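Local coordinates for BauA (Acinetobacter baumannii, PDB 6HCP), which probably carries ferric preacinetobactin across the outer membrane as a TonB-dependent siderophore receptor, at residues Pro61-Glu73 against Ser131-Gly143. Sequence-based numbering, arbitrary orientation.
Sequences PFNTISYTDKYIE and SPEMFGRVEVLKG. With EDO (1,2-ethanediol), chain H.
I65 and Y67 pair with V140 and V138 in antiparallel strands at one side of a TonB-dependent receptor's plug-domain sheet, a worked example of how alternation sorts side chains onto two faces. I65 and V140 exchange two backbone bonds, Y67 and V138 two more, and K142 N reaches N63 O. CA-H groups lean on the same carbonyls, as T64 CA does on V140 O at 3.2 Å.

I65, Y67, V138 and V140 share the apolar face, where helix 81-84 packs on Y67, V138 and V140. I65 CG2 lies alongside V140 CB, and V140 CG2 stands near the edge of the Y67 ring, 4.5 Å from CE2. Where strand 64-68 passes into its helix, I72 splits its branches: CG2 packs on P132 CG at 3.6 Å, CD1 on V138 CG2.

The other face is mixed: L141 CG packs on T64 CG2, and polar groups follow toward R137. A water joins S66 OG to E139 OE2, while N162 holds E139 OE1. R137, bent at chi2 (-77°), lays its guanidinium over T68 CG2; D36 takes NH2, and NH1 donates to G136 O at 2.8 Å. D69 OD1 makes a long salt bridge to R137 NH1 (3.8 Å), and a water bonds both.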
loop_
_atom_site.group_PDB
_atom_site.type_symbol
_atom_site.label_atom_id
_atom_site.label_comp_id
_atom_site.label_asym_id
_atom_site.label_seq_id
_atom_site.Cartn_x
_atom_site.Cartn_y
_atom_site.Cartn_z
ATOM N N PRO A 61 27.594 19.058 -30.046
ATOM C CA PRO A 61 28.463 19.513 -28.960
ATOM C C PRO A 61 27.664 20.228 -27.861
ATOM O O PRO A 61 28.075 21.267 -27.345
ATOM C CB PRO A 61 29.412 20.474 -29.666
ATOM C CG PRO A 61 28.535 21.098 -30.727
ATOM C CD PRO A 61 27.568 20.013 -31.168
ATOM N N PHE A 62 26.569 19.581 -27.468
ATOM C CA PHE A 62 25.669 20.005 -26.402
ATOM C C PHE A 62 25.101 18.733 -25.779
ATOM O O PHE A 62 25.131 17.676 -26.433
ATOM C CB PHE A 62 24.519 20.850 -26.958
ATOM C CG PHE A 62 24.938 22.139 -27.610
ATOM C CD1 PHE A 62 25.231 23.255 -26.848
ATOM C CD2 PHE A 62 25.100 22.214 -28.982
ATOM C CE1 PHE A 62 25.723 24.402 -27.447
ATOM C CE2 PHE A 62 25.569 23.367 -29.577
ATOM C CZ PHE A 62 25.878 24.457 -28.811
ATOM N N ASN A 63 24.660 18.828 -24.525
ATOM C CA ASN A 63 24.012 17.722 -23.841
ATOM C C ASN A 63 22.518 17.743 -24.190
ATOM O O ASN A 63 21.773 18.658 -23.804
ATOM C CB ASN A 63 24.307 17.806 -22.337
ATOM C CG ASN A 63 23.879 16.569 -21.571
ATOM O OD1 ASN A 63 22.950 15.882 -21.971
ATOM N ND2 ASN A 63 24.579 16.258 -20.495
ATOM N N THR A 64 22.115 16.782 -25.026
ATOM C CA THR A 64 20.802 16.712 -25.634
ATOM C C THR A 64 20.187 15.328 -25.394
ATOM O O THR A 64 20.899 14.330 -25.269
ATOM C CB THR A 64 20.852 16.941 -27.144
ATOM O OG1 THR A 64 21.773 15.995 -27.707
ATOM C CG2 THR A 64 21.242 18.364 -27.480
ATOM N N ILE A 65 18.857 15.299 -25.314
ATOM C CA ILE A 65 18.129 14.031 -25.278
ATOM C C ILE A 65 16.778 14.242 -25.939
ATOM O O ILE A 65 16.205 15.337 -25.872
ATOM C CB ILE A 65 17.994 13.497 -23.836
ATOM C CG1 ILE A 65 17.334 12.112 -23.842
ATOM C CG2 ILE A 65 17.223 14.471 -22.964
ATOM C CD1 ILE A 65 17.946 11.129 -22.910
ATOM N N SER A 66 16.317 13.224 -26.672
ATOM C CA SER A 66 15.004 13.267 -27.285
ATOM C C SER A 66 14.208 12.016 -26.907
ATOM O O SER A 66 14.643 10.908 -27.190
ATOM C CB SER A 66 15.128 13.384 -28.774
ATOM O OG SER A 66 13.863 13.284 -29.399
ATOM N N TYR A 67 13.047 12.232 -26.294
ATOM C CA TYR A 67 12.145 11.149 -25.885
ATOM C C TYR A 67 11.106 10.928 -26.981
ATOM O O TYR A 67 10.546 11.881 -27.521
ATOM C CB TYR A 67 11.448 11.502 -24.575
ATOM C CG TYR A 67 12.392 11.798 -23.443
ATOM C CD1 TYR A 67 13.027 10.773 -22.763
ATOM C CD2 TYR A 67 12.680 13.108 -23.067
ATOM C CE1 TYR A 67 13.967 11.040 -21.776
ATOM C CE2 TYR A 67 13.617 13.384 -22.081
ATOM C CZ TYR A 67 14.176 12.342 -21.357
ATOM O OH TYR A 67 15.160 12.593 -20.435
ATOM N N THR A 68 10.758 9.657 -27.206
ATOM C CA THR A 68 9.742 9.299 -28.217
ATOM C C THR A 68 8.346 9.297 -27.596
ATOM O O THR A 68 8.166 9.162 -26.379
ATOM C CB THR A 68 10.051 7.942 -28.866
ATOM O OG1 THR A 68 9.886 6.935 -27.864
ATOM C CG2 THR A 68 11.453 7.868 -29.434
ATOM N N ASP A 69 7.349 9.317 -28.479
ATOM C CA ASP A 69 5.973 9.181 -28.100
ATOM C C ASP A 69 5.729 7.815 -27.430
ATOM O O ASP A 69 4.839 7.717 -26.610
ATOM C CB ASP A 69 5.020 9.439 -29.272
ATOM C CG ASP A 69 5.251 8.615 -30.537
ATOM O OD1 ASP A 69 6.351 8.069 -30.730
ATOM O OD2 ASP A 69 4.307 8.517 -31.306
ATOM N N LYS A 70 6.514 6.793 -27.772
ATOM C CA LYS A 70 6.387 5.485 -27.108
ATOM C C LYS A 70 6.737 5.635 -25.615
ATOM O O LYS A 70 6.022 5.140 -24.739
ATOM C CB LYS A 70 7.261 4.433 -27.802
ATOM C CG LYS A 70 7.273 3.044 -27.139
ATOM C CD LYS A 70 5.884 2.494 -26.856
ATOM C CE LYS A 70 5.823 0.987 -26.668
ATOM N NZ LYS A 70 6.712 0.523 -25.573
ATOM N N TYR A 71 7.813 6.377 -25.313
ATOM C CA TYR A 71 8.186 6.658 -23.905
ATOM C C TYR A 71 7.077 7.426 -23.186
ATOM O O TYR A 71 6.670 7.074 -22.083
ATOM C CB TYR A 71 9.508 7.419 -23.820
ATOM C CG TYR A 71 9.994 7.649 -22.413
ATOM C CD1 TYR A 71 10.364 6.588 -21.603
ATOM C CD2 TYR A 71 10.024 8.922 -21.868
ATOM C CE1 TYR A 71 10.855 6.793 -20.324
ATOM C CE2 TYR A 71 10.516 9.147 -20.596
ATOM C CZ TYR A 71 10.932 8.079 -19.817
ATOM O OH TYR A 71 11.400 8.294 -18.548
ATOM N N ILE A 72 6.503 8.418 -23.867
ATOM C CA ILE A 72 5.463 9.213 -23.301
ATOM C C ILE A 72 4.284 8.314 -22.890
ATOM O O ILE A 72 3.695 8.494 -21.808
ATOM C CB ILE A 72 5.051 10.333 -24.270
ATOM C CG1 ILE A 72 6.213 11.301 -24.532
ATOM C CG2 ILE A 72 3.825 11.053 -23.768
ATOM C CD1 ILE A 72 5.936 12.258 -25.662
ATOM N N GLU A 73 3.859 7.418 -23.790
ATOM C CA GLU A 73 2.715 6.558 -23.476
ATOM C C GLU A 73 3.126 5.549 -22.389
ATOM O O GLU A 73 2.311 5.196 -21.540
ATOM C CB GLU A 73 2.176 5.852 -24.725
ATOM C CG GLU A 73 1.428 6.768 -25.691
ATOM C CD GLU A 73 0.062 7.306 -25.288
ATOM O OE1 GLU A 73 -0.320 8.365 -25.866
ATOM O OE2 GLU A 73 -0.648 6.665 -24.441
ATOM N N SER A 131 -0.190 18.960 -22.133
ATOM C CA SER A 131 -0.416 17.502 -22.201
ATOM C C SER A 131 0.195 16.969 -23.492
ATOM O O SER A 131 0.136 17.610 -24.540
ATOM C CB SER A 131 -1.896 17.153 -22.067
ATOM O OG SER A 131 -2.052 15.771 -21.738
ATOM N N PRO A 132 0.975 15.877 -23.438
ATOM C CA PRO A 132 1.853 15.551 -24.560
ATOM C C PRO A 132 1.326 14.645 -25.690
ATOM O O PRO A 132 2.138 14.184 -26.517
ATOM C CB PRO A 132 3.013 14.824 -23.873
ATOM C CG PRO A 132 2.384 14.169 -22.667
ATOM C CD PRO A 132 1.307 15.124 -22.213
ATOM N N GLU A 133 0.002 14.525 -25.826
ATOM C CA GLU A 133 -0.583 13.549 -26.778
ATOM C C GLU A 133 -0.277 13.914 -28.236
ATOM O O GLU A 133 -0.338 13.056 -29.100
ATOM C CB GLU A 133 -2.094 13.444 -26.592
ATOM C CG GLU A 133 -2.476 12.607 -25.385
ATOM C CD GLU A 133 -2.473 13.370 -24.074
ATOM O OE1 GLU A 133 -2.175 14.603 -24.086
ATOM O OE2 GLU A 133 -2.861 12.767 -23.051
ATOM N N MET A 134 0.003 15.180 -28.529
ATOM C CA MET A 134 0.154 15.572 -29.938
ATOM C C MET A 134 1.613 15.528 -30.395
ATOM O O MET A 134 1.904 15.891 -31.542
ATOM C CB MET A 134 -0.453 16.954 -30.207
ATOM C CG MET A 134 0.195 18.095 -29.460
ATOM S SD MET A 134 -0.606 19.691 -29.843
ATOM C CE MET A 134 0.153 20.082 -31.408
ATOM N N PHE A 135 2.526 14.991 -29.571
ATOM C CA PHE A 135 3.942 15.065 -29.932
ATOM C C PHE A 135 4.532 13.693 -30.236
ATOM O O PHE A 135 4.366 12.733 -29.467
ATOM C CB PHE A 135 4.724 15.819 -28.852
ATOM C CG PHE A 135 4.145 17.179 -28.571
ATOM C CD1 PHE A 135 4.208 18.182 -29.530
ATOM C CD2 PHE A 135 3.503 17.450 -27.370
ATOM C CE1 PHE A 135 3.582 19.402 -29.318
ATOM C CE2 PHE A 135 2.904 18.680 -27.150
ATOM C CZ PHE A 135 2.922 19.644 -28.131
ATOM N N GLY A 136 5.361 13.667 -31.283
ATOM C CA GLY A 136 6.171 12.520 -31.652
ATOM C C GLY A 136 7.473 12.453 -30.872
ATOM O O GLY A 136 8.033 11.374 -30.665
ATOM N N ARG A 137 8.013 13.627 -30.509
ATOM C CA ARG A 137 9.264 13.707 -29.770
ATOM C C ARG A 137 9.161 14.857 -28.765
ATOM O O ARG A 137 8.508 15.856 -29.005
ATOM C CB ARG A 137 10.482 13.962 -30.660
ATOM C CG ARG A 137 10.660 12.975 -31.803
ATOM C CD ARG A 137 11.234 11.651 -31.321
ATOM N NE ARG A 137 11.476 10.756 -32.439
ATOM C CZ ARG A 137 10.670 9.768 -32.838
ATOM N NH1 ARG A 137 9.485 9.558 -32.277
ATOM N NH2 ARG A 137 11.081 8.991 -33.826
ATOM N N VAL A 138 9.826 14.674 -27.627
ATOM C CA VAL A 138 10.042 15.739 -26.666
ATOM C C VAL A 138 11.544 15.846 -26.442
ATOM O O VAL A 138 12.148 14.900 -25.942
ATOM C CB VAL A 138 9.311 15.462 -25.341
ATOM C CG1 VAL A 138 9.729 16.473 -24.274
ATOM C CG2 VAL A 138 7.810 15.463 -25.523
ATOM N N GLU A 139 12.142 16.941 -26.934
ATOM C CA GLU A 139 13.555 17.111 -26.987
ATOM C C GLU A 139 14.001 18.133 -25.931
ATOM O O GLU A 139 13.327 19.134 -25.676
ATOM C CB GLU A 139 13.995 17.624 -28.368
ATOM C CG GLU A 139 13.485 16.813 -29.538
ATOM C CD GLU A 139 13.930 17.345 -30.888
ATOM O OE1 GLU A 139 14.386 18.535 -30.955
ATOM O OE2 GLU A 139 13.882 16.557 -31.860
ATOM N N VAL A 140 15.161 17.878 -25.336
ATOM C CA VAL A 140 15.756 18.772 -24.357
ATOM C C VAL A 140 17.185 19.070 -24.798
ATOM O O VAL A 140 17.977 18.156 -25.083
ATOM C CB VAL A 140 15.754 18.193 -22.929
ATOM C CG1 VAL A 140 16.330 19.194 -21.927
ATOM C CG2 VAL A 140 14.375 17.756 -22.492
ATOM N N LEU A 141 17.529 20.360 -24.776
ATOM C CA LEU A 141 18.910 20.809 -24.921
ATOM C C LEU A 141 19.273 21.553 -23.638
ATOM O O LEU A 141 18.577 22.488 -23.261
ATOM C CB LEU A 141 19.041 21.722 -26.141
ATOM C CG LEU A 141 20.482 22.169 -26.430
ATOM C CD1 LEU A 141 20.696 22.377 -27.915
ATOM C CD2 LEU A 141 20.839 23.420 -25.655
ATOM N N LYS A 142 20.293 21.071 -22.938
ATOM C CA LYS A 142 20.606 21.561 -21.618
ATOM C C LYS A 142 21.521 22.782 -21.715
ATOM O O LYS A 142 22.441 22.852 -22.537
ATOM C CB LYS A 142 21.220 20.460 -20.750
ATOM C CG LYS A 142 20.266 19.289 -20.524
ATOM C CD LYS A 142 20.873 18.136 -19.786
ATOM C CE LYS A 142 20.154 16.830 -20.068
ATOM N NZ LYS A 142 20.609 15.779 -19.142
ATOM N N GLY A 143 21.231 23.749 -20.846
ATOM C CA GLY A 143 21.971 25.012 -20.774
ATOM C C GLY A 143 21.409 26.040 -21.744
ATOM O O GLY A 143 20.507 25.759 -22.532
HETATM C C1 EDO H . 19.549 12.944 -29.136
HETATM O O1 EDO H . 20.848 13.294 -29.645
HETATM C C2 EDO H . 19.666 11.871 -28.053
HETATM O O2 EDO H . 18.354 11.575 -27.514
HETATM O O HOH W 1 24.582 21.368 -23.505
HETATM O O HOH W 2 14.240 13.937 -31.894
HETATM O O HOH W 3 7.915 7.333 -33.140
#